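Local coordinates for protein endosialidase (Enterobacteria phage phi92, PDB 4HIZ) that hydrolyses polymers of sialic acid by internal cleavage of alpha-2,8 and alpha-2,9 linkages, at residues C288-S294 against V307-D313; D29-F35 against K47-V52; A215-S221 against T259-R265. All blocks are in the same frame, centred on the assembly; numbering follows the deposited sequence.

Interaction 1. Residues C288-S294 against V307-D313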
loop_
_atom_site.group_PDB
_atom_site.type_symbol
_atom_site.label_atom_id
_atom_site.label_comp_id
_atom_site.label_asym_id
_atom_site.label_seq_id
_atom_site.Cartn_x
_atom_site.Cartn_y
_atom_site.Cartn_z
ATOM N N CYS A 288 45.853 2.381 -2.657
ATOM C CA CYS A 288 44.634 2.035 -1.880
ATOM C C CYS A 288 43.458 2.979 -2.186
ATOM O O CYS A 288 43.606 4.208 -2.192
ATOM C CB CYS A 288 44.926 2.046 -0.345
ATOM S SG CYS A 288 43.553 1.392 0.656
ATOM N N VAL A 289 42.290 2.395 -2.450
ATOM C CA VAL A 289 41.052 3.196 -2.486
ATOM C C VAL A 289 40.099 2.642 -1.447
ATOM O O VAL A 289 39.795 1.447 -1.420
ATOM C CB VAL A 289 40.400 3.178 -3.888
ATOM C CG1 VAL A 289 39.012 3.951 -3.900
ATOM C CG2 VAL A 289 41.345 3.815 -4.915
ATOM N N THR A 290 39.652 3.519 -0.569
ATOM C CA THR A 290 38.688 3.115 0.460
ATOM C C THR A 290 37.293 3.207 -0.143
ATOM O O THR A 290 36.500 2.266 -0.045
ATOM C CB THR A 290 38.804 4.027 1.675
ATOM O OG1 THR A 290 40.106 3.864 2.245
ATOM C CG2 THR A 290 37.795 3.646 2.761
ATOM N N GLU A 291 37.006 4.344 -0.760
ATOM C CA GLU A 291 35.696 4.572 -1.393
ATOM C C GLU A 291 35.848 5.461 -2.586
ATOM O O GLU A 291 36.642 6.403 -2.554
ATOM C CB GLU A 291 34.677 5.274 -0.444
ATOM C CG GLU A 291 34.169 4.402 0.690
ATOM C CD GLU A 291 33.360 5.173 1.730
ATOM O OE1 GLU A 291 33.520 6.397 1.822
ATOM O OE2 GLU A 291 32.542 4.571 2.451
ATOM N N THR A 292 35.086 5.160 -3.640
ATOM C CA THR A 292 34.779 6.135 -4.692
ATOM C C THR A 292 33.439 6.795 -4.337
ATOM O O THR A 292 32.518 6.130 -3.805
ATOM C CB THR A 292 34.709 5.495 -6.094
ATOM O OG1 THR A 292 33.750 4.435 -6.140
ATOM C CG2 THR A 292 36.102 4.889 -6.505
ATOM N N HIS A 293 33.337 8.085 -4.633
ATOM C CA HIS A 293 32.277 8.896 -4.012
ATOM C C HIS A 293 32.127 10.194 -4.766
ATOM O O HIS A 293 33.129 10.907 -4.972
ATOM C CB HIS A 293 32.662 9.156 -2.535
ATOM C CG HIS A 293 31.700 10.036 -1.778
ATOM N ND1 HIS A 293 31.805 11.412 -1.771
ATOM C CD2 HIS A 293 30.657 9.735 -0.957
ATOM C CE1 HIS A 293 30.872 11.921 -0.971
ATOM N NE2 HIS A 293 30.174 10.922 -0.460
ATOM N N SER A 294 30.903 10.488 -5.232
ATOM C CA SER A 294 30.594 11.732 -5.954
ATOM C C SER A 294 31.018 11.643 -7.430
ATOM O O SER A 294 31.896 10.841 -7.815
ATOM C CB SER A 294 31.214 12.975 -5.259
ATOM O OG SER A 294 30.526 14.166 -5.619
ATOM N N VAL A 307 35.460 11.480 -10.668
ATOM C CA VAL A 307 34.831 10.711 -9.581
ATOM C C VAL A 307 35.664 10.987 -8.331
ATOM O O VAL A 307 36.889 11.007 -8.412
ATOM C CB VAL A 307 34.911 9.213 -9.924
ATOM C CG1 VAL A 307 34.700 8.310 -8.698
ATOM C CG2 VAL A 307 33.961 8.870 -11.095
ATOM N N GLY A 308 35.026 11.248 -7.187
ATOM C CA GLY A 308 35.821 11.490 -5.989
ATOM C C GLY A 308 36.341 10.183 -5.407
ATOM O O GLY A 308 35.765 9.100 -5.615
ATOM N N TYR A 309 37.431 10.263 -4.655
ATOM C CA TYR A 309 37.881 9.055 -3.938
ATOM C C TYR A 309 38.763 9.430 -2.760
ATOM O O TYR A 309 39.274 10.569 -2.666
ATOM C CB TYR A 309 38.695 8.109 -4.870
ATOM C CG TYR A 309 40.176 8.503 -4.997
ATOM C CD1 TYR A 309 40.567 9.529 -5.867
ATOM C CD2 TYR A 309 41.147 7.859 -4.243
ATOM C CE1 TYR A 309 41.901 9.890 -6.014
ATOM C CE2 TYR A 309 42.494 8.234 -4.360
ATOM C CZ TYR A 309 42.849 9.247 -5.242
ATOM O OH TYR A 309 44.185 9.632 -5.363
ATOM N N HIS A 310 38.912 8.488 -1.846
ATOM C CA HIS A 310 39.950 8.660 -0.827
ATOM C C HIS A 310 40.481 7.311 -0.380
ATOM O O HIS A 310 39.845 6.245 -0.575
ATOM C CB HIS A 310 39.383 9.454 0.384
ATOM C CG HIS A 310 38.575 8.630 1.344
ATOM N ND1 HIS A 310 37.265 8.273 1.109
ATOM C CD2 HIS A 310 38.897 8.105 2.554
ATOM C CE1 HIS A 310 36.806 7.570 2.137
ATOM N NE2 HIS A 310 37.784 7.438 3.023
ATOM N N ASN A 311 41.676 7.375 0.207
ATOM C CA ASN A 311 42.243 6.278 0.954
ATOM C C ASN A 311 42.218 6.727 2.406
ATOM O O ASN A 311 42.907 7.703 2.764
ATOM C CB ASN A 311 43.696 6.030 0.495
ATOM C CG ASN A 311 44.553 5.424 1.609
ATOM O OD1 ASN A 311 44.062 4.613 2.406
ATOM N ND2 ASN A 311 45.844 5.824 1.672
ATOM N N GLY A 312 41.417 6.045 3.238
ATOM C CA GLY A 312 41.406 6.309 4.672
ATOM C C GLY A 312 41.863 5.111 5.490
ATOM O O GLY A 312 41.660 5.078 6.711
ATOM N N ASP A 313 42.494 4.139 4.820
ATOM C CA ASP A 313 42.872 2.860 5.432
ATOM C C ASP A 313 44.356 2.808 5.773
ATOM O O ASP A 313 44.750 2.223 6.791
ATOM C CB ASP A 313 42.552 1.680 4.497
ATOM C CG ASP A 313 41.068 1.295 4.514
ATOM O OD1 ASP A 313 40.629 0.685 5.516
ATOM O OD2 ASP A 313 40.331 1.576 3.531
HETATM O O HOH W 1 35.642 8.854 -1.166
#

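Interaction 2. Residues D29-F35 against K47-V52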
loop_
_atom_site.group_PDB
_atom_site.type_symbol
_atom_site.label_atom_id
_atom_site.label_comp_id
_atom_site.label_asym_id
_atom_site.label_seq_id
_atom_site.Cartn_x
_atom_site.Cartn_y
_atom_site.Cartn_z
ATOM N N ASP A 29 6.295 37.819 13.801
ATOM C CA ASP A 29 6.840 37.779 12.464
ATOM C C ASP A 29 8.241 38.390 12.559
ATOM O O ASP A 29 8.412 39.600 12.792
ATOM C CB ASP A 29 5.949 38.577 11.521
ATOM C CG ASP A 29 6.501 38.631 10.101
ATOM O OD1 ASP A 29 7.516 37.967 9.815
ATOM O OD2 ASP A 29 5.902 39.331 9.268
ATOM N N GLY A 30 9.246 37.540 12.410
ATOM C CA GLY A 30 10.615 38.001 12.492
ATOM C C GLY A 30 11.072 38.811 11.287
ATOM O O GLY A 30 12.185 39.333 11.295
ATOM N N ARG A 31 10.242 38.906 10.250
ATOM C CA ARG A 31 10.602 39.683 9.043
ATOM C C ARG A 31 11.992 39.331 8.453
ATOM O O ARG A 31 12.704 40.189 7.927
ATOM C CB ARG A 31 10.450 41.185 9.323
ATOM C CG ARG A 31 9.023 41.535 9.799
ATOM C CD ARG A 31 8.812 43.017 9.960
ATOM N NE ARG A 31 8.846 43.767 8.703
ATOM C CZ ARG A 31 8.906 45.100 8.656
ATOM N NH1 ARG A 31 8.962 45.803 9.809
ATOM N NH2 ARG A 31 8.929 45.734 7.476
ATOM N N ASN A 32 12.345 38.051 8.551
ATOM C CA ASN A 32 13.617 37.524 8.072
ATOM C C ASN A 32 14.838 38.140 8.743
ATOM O O ASN A 32 15.917 38.228 8.147
ATOM C CB ASN A 32 13.690 37.569 6.546
ATOM C CG ASN A 32 13.404 36.212 5.935
ATOM O OD1 ASN A 32 14.323 35.524 5.471
ATOM N ND2 ASN A 32 12.137 35.789 5.985
ATOM N N LEU A 33 14.660 38.527 10.004
ATOM C CA LEU A 33 15.738 39.069 10.811
ATOM C C LEU A 33 16.253 38.010 11.796
ATOM O O LEU A 33 15.600 36.969 12.031
ATOM C CB LEU A 33 15.252 40.334 11.537
ATOM C CG LEU A 33 14.833 41.416 10.519
ATOM C CD1 LEU A 33 14.159 42.610 11.210
ATOM C CD2 LEU A 33 16.050 41.858 9.602
ATOM N N THR A 34 17.420 38.275 12.372
ATOM C CA THR A 34 18.112 37.299 13.211
ATOM C C THR A 34 18.362 37.862 14.617
ATOM O O THR A 34 18.835 38.989 14.771
ATOM C CB THR A 34 19.439 36.897 12.549
ATOM O OG1 THR A 34 19.164 36.301 11.270
ATOM C CG2 THR A 34 20.165 35.904 13.400
ATOM N N PHE A 35 17.999 37.087 15.633
ATOM C CA PHE A 35 18.204 37.489 17.025
ATOM C C PHE A 35 19.400 36.739 17.594
ATOM O O PHE A 35 19.611 35.594 17.238
ATOM C CB PHE A 35 16.976 37.114 17.860
ATOM C CG PHE A 35 15.709 37.754 17.379
ATOM C CD1 PHE A 35 15.387 39.050 17.766
ATOM C CD2 PHE A 35 14.846 37.063 16.548
ATOM C CE1 PHE A 35 14.228 39.654 17.319
ATOM C CE2 PHE A 35 13.663 37.658 16.091
ATOM C CZ PHE A 35 13.358 38.956 16.479
ATOM N N LYS A 47 7.509 33.076 13.034
ATOM C CA LYS A 47 7.802 32.798 11.634
ATOM C C LYS A 47 8.823 33.791 11.124
ATOM O O LYS A 47 9.027 34.858 11.712
ATOM C CB LYS A 47 6.540 32.865 10.755
ATOM C CG LYS A 47 5.988 34.269 10.536
ATOM C CD LYS A 47 4.976 34.294 9.382
ATOM C CE LYS A 47 4.350 35.682 9.239
ATOM N NZ LYS A 47 3.333 35.745 8.162
ATOM N N ASN A 48 9.492 33.406 10.048
ATOM C CA ASN A 48 10.461 34.281 9.385
ATOM C C ASN A 48 11.537 34.807 10.342
ATOM O O ASN A 48 11.931 35.966 10.255
ATOM C CB ASN A 48 9.733 35.459 8.740
ATOM C CG ASN A 48 8.623 35.012 7.796
ATOM O OD1 ASN A 48 8.648 33.899 7.266
ATOM N ND2 ASN A 48 7.652 35.880 7.579
ATOM N N ALA A 49 12.036 33.953 11.232
ATOM C CA ALA A 49 12.976 34.411 12.240
ATOM C C ALA A 49 14.118 33.423 12.355
ATOM O O ALA A 49 13.949 32.225 12.084
ATOM C CB ALA A 49 12.248 34.549 13.610
ATOM N N ALA A 50 15.279 33.908 12.778
ATOM C CA ALA A 50 16.384 33.006 13.093
ATOM C C ALA A 50 17.084 33.443 14.371
ATOM O O ALA A 50 17.050 34.626 14.731
ATOM C CB ALA A 50 17.365 32.954 11.954
ATOM N N PHE A 51 17.739 32.486 15.031
ATOM C CA PHE A 51 18.294 32.713 16.366
ATOM C C PHE A 51 19.725 32.204 16.411
ATOM O O PHE A 51 19.973 31.023 16.177
ATOM C CB PHE A 51 17.445 31.968 17.414
ATOM C CG PHE A 51 15.973 32.275 17.294
ATOM C CD1 PHE A 51 15.448 33.418 17.865
ATOM C CD2 PHE A 51 15.127 31.447 16.551
ATOM C CE1 PHE A 51 14.082 33.726 17.724
ATOM C CE2 PHE A 51 13.776 31.757 16.397
ATOM C CZ PHE A 51 13.260 32.904 16.984
ATOM N N VAL A 52 20.667 33.091 16.700
ATOM C CA VAL A 52 22.070 32.670 16.851
ATOM C C VAL A 52 22.309 32.289 18.300
ATOM O O VAL A 52 22.058 33.084 19.225
ATOM C CB VAL A 52 23.046 33.781 16.480
ATOM C CG1 VAL A 52 24.494 33.247 16.581
ATOM C CG2 VAL A 52 22.729 34.286 15.075
#

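Interaction 3. Residues A215-S221 against T259-R265. With SIA (N-acetyl-alpha-neuraminic acid), chain D.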
loop_
_atom_site.group_PDB
_atom_site.type_symbol
_atom_site.label_atom_id
_atom_site.label_comp_id
_atom_site.label_asym_id
_atom_site.label_seq_id
_atom_site.Cartn_x
_atom_site.Cartn_y
_atom_site.Cartn_z
ATOM N N ALA A 215 19.979 -0.818 -27.049
ATOM C CA ALA A 215 18.621 -1.123 -27.500
ATOM C C ALA A 215 17.845 0.158 -27.715
ATOM O O ALA A 215 17.860 1.043 -26.842
ATOM C CB ALA A 215 17.931 -1.956 -26.412
ATOM N N VAL A 216 17.160 0.260 -28.859
ATOM C CA VAL A 216 16.450 1.497 -29.223
ATOM C C VAL A 216 15.094 1.167 -29.821
ATOM O O VAL A 216 14.779 -0.003 -30.027
ATOM C CB VAL A 216 17.280 2.359 -30.215
ATOM C CG1 VAL A 216 18.650 2.693 -29.609
ATOM C CG2 VAL A 216 17.431 1.630 -31.555
ATOM N N ASN A 217 14.278 2.191 -30.074
ATOM C CA ASN A 217 12.963 1.953 -30.648
ATOM C C ASN A 217 12.607 3.116 -31.555
ATOM O O ASN A 217 12.873 4.279 -31.216
ATOM C CB ASN A 217 11.936 1.838 -29.505
ATOM C CG ASN A 217 10.516 1.728 -30.000
ATOM O OD1 ASN A 217 9.815 2.729 -30.093
ATOM N ND2 ASN A 217 10.063 0.502 -30.268
ATOM N N PHE A 218 12.019 2.799 -32.708
ATOM C CA PHE A 218 11.614 3.795 -33.686
ATOM C C PHE A 218 10.126 3.767 -33.956
ATOM O O PHE A 218 9.511 2.694 -33.954
ATOM C CB PHE A 218 12.278 3.450 -35.031
ATOM C CG PHE A 218 13.761 3.598 -35.033
ATOM C CD1 PHE A 218 14.341 4.809 -35.415
ATOM C CD2 PHE A 218 14.586 2.516 -34.745
ATOM C CE1 PHE A 218 15.739 4.976 -35.452
ATOM C CE2 PHE A 218 16.007 2.649 -34.786
ATOM C CZ PHE A 218 16.588 3.887 -35.138
ATOM N N SER A 219 9.543 4.932 -34.236
ATOM C CA SER A 219 8.145 4.959 -34.683
ATOM C C SER A 219 7.973 6.045 -35.736
ATOM O O SER A 219 8.601 7.126 -35.638
ATOM C CB SER A 219 7.191 5.223 -33.495
ATOM O OG SER A 219 5.854 5.014 -33.909
ATOM N N ASN A 220 7.163 5.754 -36.752
ATOM C CA ASN A 220 6.856 6.746 -37.786
ATOM C C ASN A 220 8.094 7.274 -38.529
ATOM O O ASN A 220 8.120 8.435 -38.951
ATOM C CB ASN A 220 6.040 7.902 -37.202
ATOM C CG ASN A 220 4.805 7.406 -36.414
ATOM O OD1 ASN A 220 4.883 7.122 -35.205
ATOM N ND2 ASN A 220 3.657 7.294 -37.110
ATOM N N SER A 221 9.104 6.419 -38.721
ATOM C CA SER A 221 10.342 6.888 -39.321
ATOM C C SER A 221 10.221 7.372 -40.765
ATOM O O SER A 221 11.050 8.143 -41.204
ATOM C CB SER A 221 11.406 5.774 -39.280
ATOM O OG SER A 221 11.051 4.740 -40.208
ATOM N N THR A 259 8.961 13.979 -39.745
ATOM C CA THR A 259 9.156 14.063 -38.303
ATOM C C THR A 259 8.806 12.706 -37.699
ATOM O O THR A 259 7.780 12.133 -38.024
ATOM C CB THR A 259 8.316 15.218 -37.695
ATOM O OG1 THR A 259 8.690 16.445 -38.339
ATOM C CG2 THR A 259 8.613 15.362 -36.212
ATOM N N TRP A 260 9.710 12.157 -36.887
ATOM C CA TRP A 260 9.539 10.787 -36.393
ATOM C C TRP A 260 9.834 10.712 -34.891
ATOM O O TRP A 260 10.028 11.742 -34.248
ATOM C CB TRP A 260 10.439 9.825 -37.215
ATOM C CG TRP A 260 11.908 10.242 -37.361
ATOM C CD1 TRP A 260 12.414 11.197 -38.223
ATOM C CD2 TRP A 260 13.049 9.672 -36.684
ATOM N NE1 TRP A 260 13.793 11.262 -38.110
ATOM C CE2 TRP A 260 14.205 10.349 -37.167
ATOM C CE3 TRP A 260 13.205 8.669 -35.706
ATOM C CZ2 TRP A 260 15.477 10.052 -36.724
ATOM C CZ3 TRP A 260 14.479 8.378 -35.251
ATOM C CH2 TRP A 260 15.606 9.075 -35.754
ATOM N N HIS A 261 9.857 9.497 -34.359
ATOM C CA HIS A 261 9.970 9.316 -32.910
ATOM C C HIS A 261 11.052 8.308 -32.599
ATOM O O HIS A 261 11.128 7.254 -33.241
ATOM C CB HIS A 261 8.651 8.766 -32.341
ATOM C CG HIS A 261 7.479 9.658 -32.581
ATOM N ND1 HIS A 261 7.290 10.838 -31.889
ATOM C CD2 HIS A 261 6.461 9.572 -33.474
ATOM C CE1 HIS A 261 6.191 11.431 -32.335
ATOM N NE2 HIS A 261 5.662 10.678 -33.290
ATOM N N PHE A 262 11.862 8.618 -31.596
ATOM C CA PHE A 262 12.936 7.733 -31.164
ATOM C C PHE A 262 12.934 7.601 -29.651
ATOM O O PHE A 262 12.767 8.597 -28.942
ATOM C CB PHE A 262 14.280 8.345 -31.604
ATOM C CG PHE A 262 15.485 7.533 -31.185
ATOM C CD1 PHE A 262 15.900 6.434 -31.939
ATOM C CD2 PHE A 262 16.168 7.843 -30.020
ATOM C CE1 PHE A 262 17.005 5.677 -31.549
ATOM C CE2 PHE A 262 17.273 7.070 -29.603
ATOM C CZ PHE A 262 17.688 5.998 -30.380
ATOM N N GLY A 263 13.155 6.376 -29.159
ATOM C CA GLY A 263 13.368 6.196 -27.725
ATOM C C GLY A 263 14.493 5.199 -27.495
ATOM O O GLY A 263 14.639 4.221 -28.248
ATOM N N THR A 264 15.300 5.441 -26.464
ATOM C CA THR A 264 16.184 4.381 -26.043
ATOM C C THR A 264 15.367 3.348 -25.254
ATOM O O THR A 264 14.226 3.624 -24.820
ATOM C CB THR A 264 17.286 4.900 -25.131
ATOM O OG1 THR A 264 16.683 5.519 -23.997
ATOM C CG2 THR A 264 18.152 5.933 -25.884
ATOM N N ARG A 265 15.964 2.182 -25.059
ATOM C CA ARG A 265 15.426 1.142 -24.181
ATOM C C ARG A 265 16.479 0.837 -23.131
ATOM O O ARG A 265 17.269 -0.107 -23.264
ATOM C CB ARG A 265 15.067 -0.115 -24.986
ATOM C CG ARG A 265 13.953 0.148 -26.037
ATOM C CD ARG A 265 13.465 -1.156 -26.643
ATOM N NE ARG A 265 14.364 -1.644 -27.700
ATOM C CZ ARG A 265 14.806 -2.890 -27.814
ATOM N NH1 ARG A 265 14.500 -3.809 -26.899
ATOM N NH2 ARG A 265 15.575 -3.212 -28.854
HETATM C C1 SIA D . 6.346 2.209 -36.761
HETATM C C2 SIA D . 5.553 1.069 -36.122
HETATM C C3 SIA D . 6.230 0.546 -34.838
HETATM C C4 SIA D . 6.051 1.486 -33.650
HETATM C C5 SIA D . 4.585 1.914 -33.490
HETATM C C6 SIA D . 4.022 2.441 -34.815
HETATM C C7 SIA D . 2.514 2.687 -34.720
HETATM C C8 SIA D . 1.911 3.326 -35.981
HETATM C C9 SIA D . 2.832 4.327 -36.655
HETATM C C10 SIA D . 3.861 2.791 -31.296
HETATM C C11 SIA D . 3.959 3.944 -30.336
HETATM N N5 SIA D . 4.541 2.936 -32.441
HETATM O O1A SIA D . 7.569 2.026 -36.912
HETATM O O1B SIA D . 5.800 3.279 -37.124
HETATM O O4 SIA D . 6.493 0.823 -32.442
HETATM O O6 SIA D . 4.209 1.499 -35.876
HETATM O O7 SIA D . 1.905 1.396 -34.559
HETATM O O8 SIA D . 1.626 2.286 -36.915
HETATM O O9 SIA D . 3.365 3.801 -37.890
HETATM O O10 SIA D . 3.191 1.785 -31.051
#

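Interaction 1. Residues C288-S294 against V307-D313
The carbonyl of H310 faces two consecutive residues, T290 and E291, and this classic beta bulge starts the antiparallel hairpin of strands 291-297 and 304-311 in one blade of the catalytic beta propeller. T290 N makes the short bond to H310 O (2.7 Å), while E291 N lies 3.4 Å from H310 O and makes only a weak one. In return H310 N donates to E291 O at 3.2 Å.

At the first residue of the bulge, the T290 hydroxyl does two jobs. OG1 accepts from G312 N at 2.7 Å, with an N-H...O angle of 166°, and gives its own proton to D313 OD2 at 2.6 Å, meeting that oxygen on its anti side and well out of the carboxylate plane. OG1 gets there because it sits beside the backbone N (chi1 -64°), which sends it toward the turn that follows N311. That turn is also tied from within: N311 OD1 takes the D313 amide in an Asx turn.

T290 CB meanwhile rests over one face of the H310 imidazole, offset toward the rim, in a CH-pi contact 4.1 Å from the ring centroid. E291 reaches the same ring in its plane, with OE1 3.5 Å from H310 CE1 and the carboxylate standing almost perpendicular to the imidazole. Beyond E291, T292 turns to the other side of the sheet, where its hydroxyl bonds to E163. Last comes a water at the rim of the imidazole, which donates to E291 O and lies 2.9 Å from H310 ND1.

Interaction 2. Residues D29-F35 against K47-V52
Two parallel strands of the N-terminal extension, probably from neighbouring coils of a pectate-lyase-like beta-helix, pair here as D29-F35 meets K47-V52. Both segments turn a corner in step, one near N32 and the other at K47 and N48.

The ladder is carried across the corner by the backbone. G30 N donates to K47 O at 2.8 Å, and within the type I' turn G30-L33 the amide of N32 bonds to N48 O at 2.7 Å on a more bent path. Past the turn, F35 N donates to A50 O and V52 N to F35 O, both at regular strand distances.

At the corner the D29 carboxylate takes two donors on OD1: R31 N, in an Asx turn, and N48 ND2 at 3.1 Å, the two coming from opposite faces of the carboxylate plane. CG lies anti to the backbone N (chi1 177°), which swings the group over to N48. The extended K47 chain crosses the D29 side chain at a slant, its CE 3.8 Å from D29 CG, but NZ stays 4.5 Å from D29 OD2, beyond a salt bridge.

Apolar contacts continue along the strands. T34 CG2 presses on V52 CG2 at 3.5 Å, a tight methyl contact. On the other side of the sheet, F35 and F51 lie side by side with planes 19° apart, slid so far that the rings barely overlap, the nearest atoms being F35 CD2 and F51 CE1, 3.6 Å apart; F46 adds an edge-to-face partner for F51. Two donors on one oxygen would hold the D29 carboxylate in place and probably favour its charged form, and the K47 ammonium may add to this.

Interaction 3. Residues A215-S221 against T259-R265
A215 meets R265 twice: its O accepts R265 N, and its CB sits over the centre of one guanidinium face, 3.6 Å from R265 CZ. R265 bends at chi3 (-81°), bringing NE to V216 O at 2.9 Å; its NH1 continues to a salt bridge with D268. V216 CG1 touches F262 CZ at 3.5 Å. Next, N217 exchanges two backbone bonds with G263, while its amide bonds to N229 and to G500 of a second subunit.

F218 belongs to an aromatic cluster. F262 points its edge at one face of the F218 ring (planes 71° apart), and W260 CZ3 touches the rim at F218 CD1, 3.6 Å away, the two rings slid apart. These strands pair in an antiparallel sheet inserted into the catalytic propeller sequence, and sialic acid binds at the end of strand 215-219, at S219 and N220. S219 exchanges backbone bonds with H261. Its OG, anti to the backbone N, accepts N5 of the sugar at 2.9 Å and donates to N220 OD1. N220 N gives a nearly straight bond, 2.8 Å and 170°, to carboxylate oxygen O1B, and N220 OD1 also lies at the H261 ring edge. Lastly, S221 CA packs against W260 CB at 3.6 Å.

Overall arrangement
From the N terminus the order is interaction 2, then 3, then 1, strictly in series: none nests or crosses. Interaction 2 closes a short loop of 11 residues and pairs parallel strands of the N-terminal extension. The chain then enters the catalytic propeller range, where interaction 3 brings together segments separated by 37 residues and so joins two neighbouring strands of the inserted sheet at its sialic acid site, beside a second subunit. Back in the propeller, the chain forms the 291-311 hairpin of interaction 1, with 12 residues between its segments, at the start of a four-stranded blade. Centres lie about 40 Å (1 and 3), 41 Å (1 and 2) and 54 Å (2 and 3) apart.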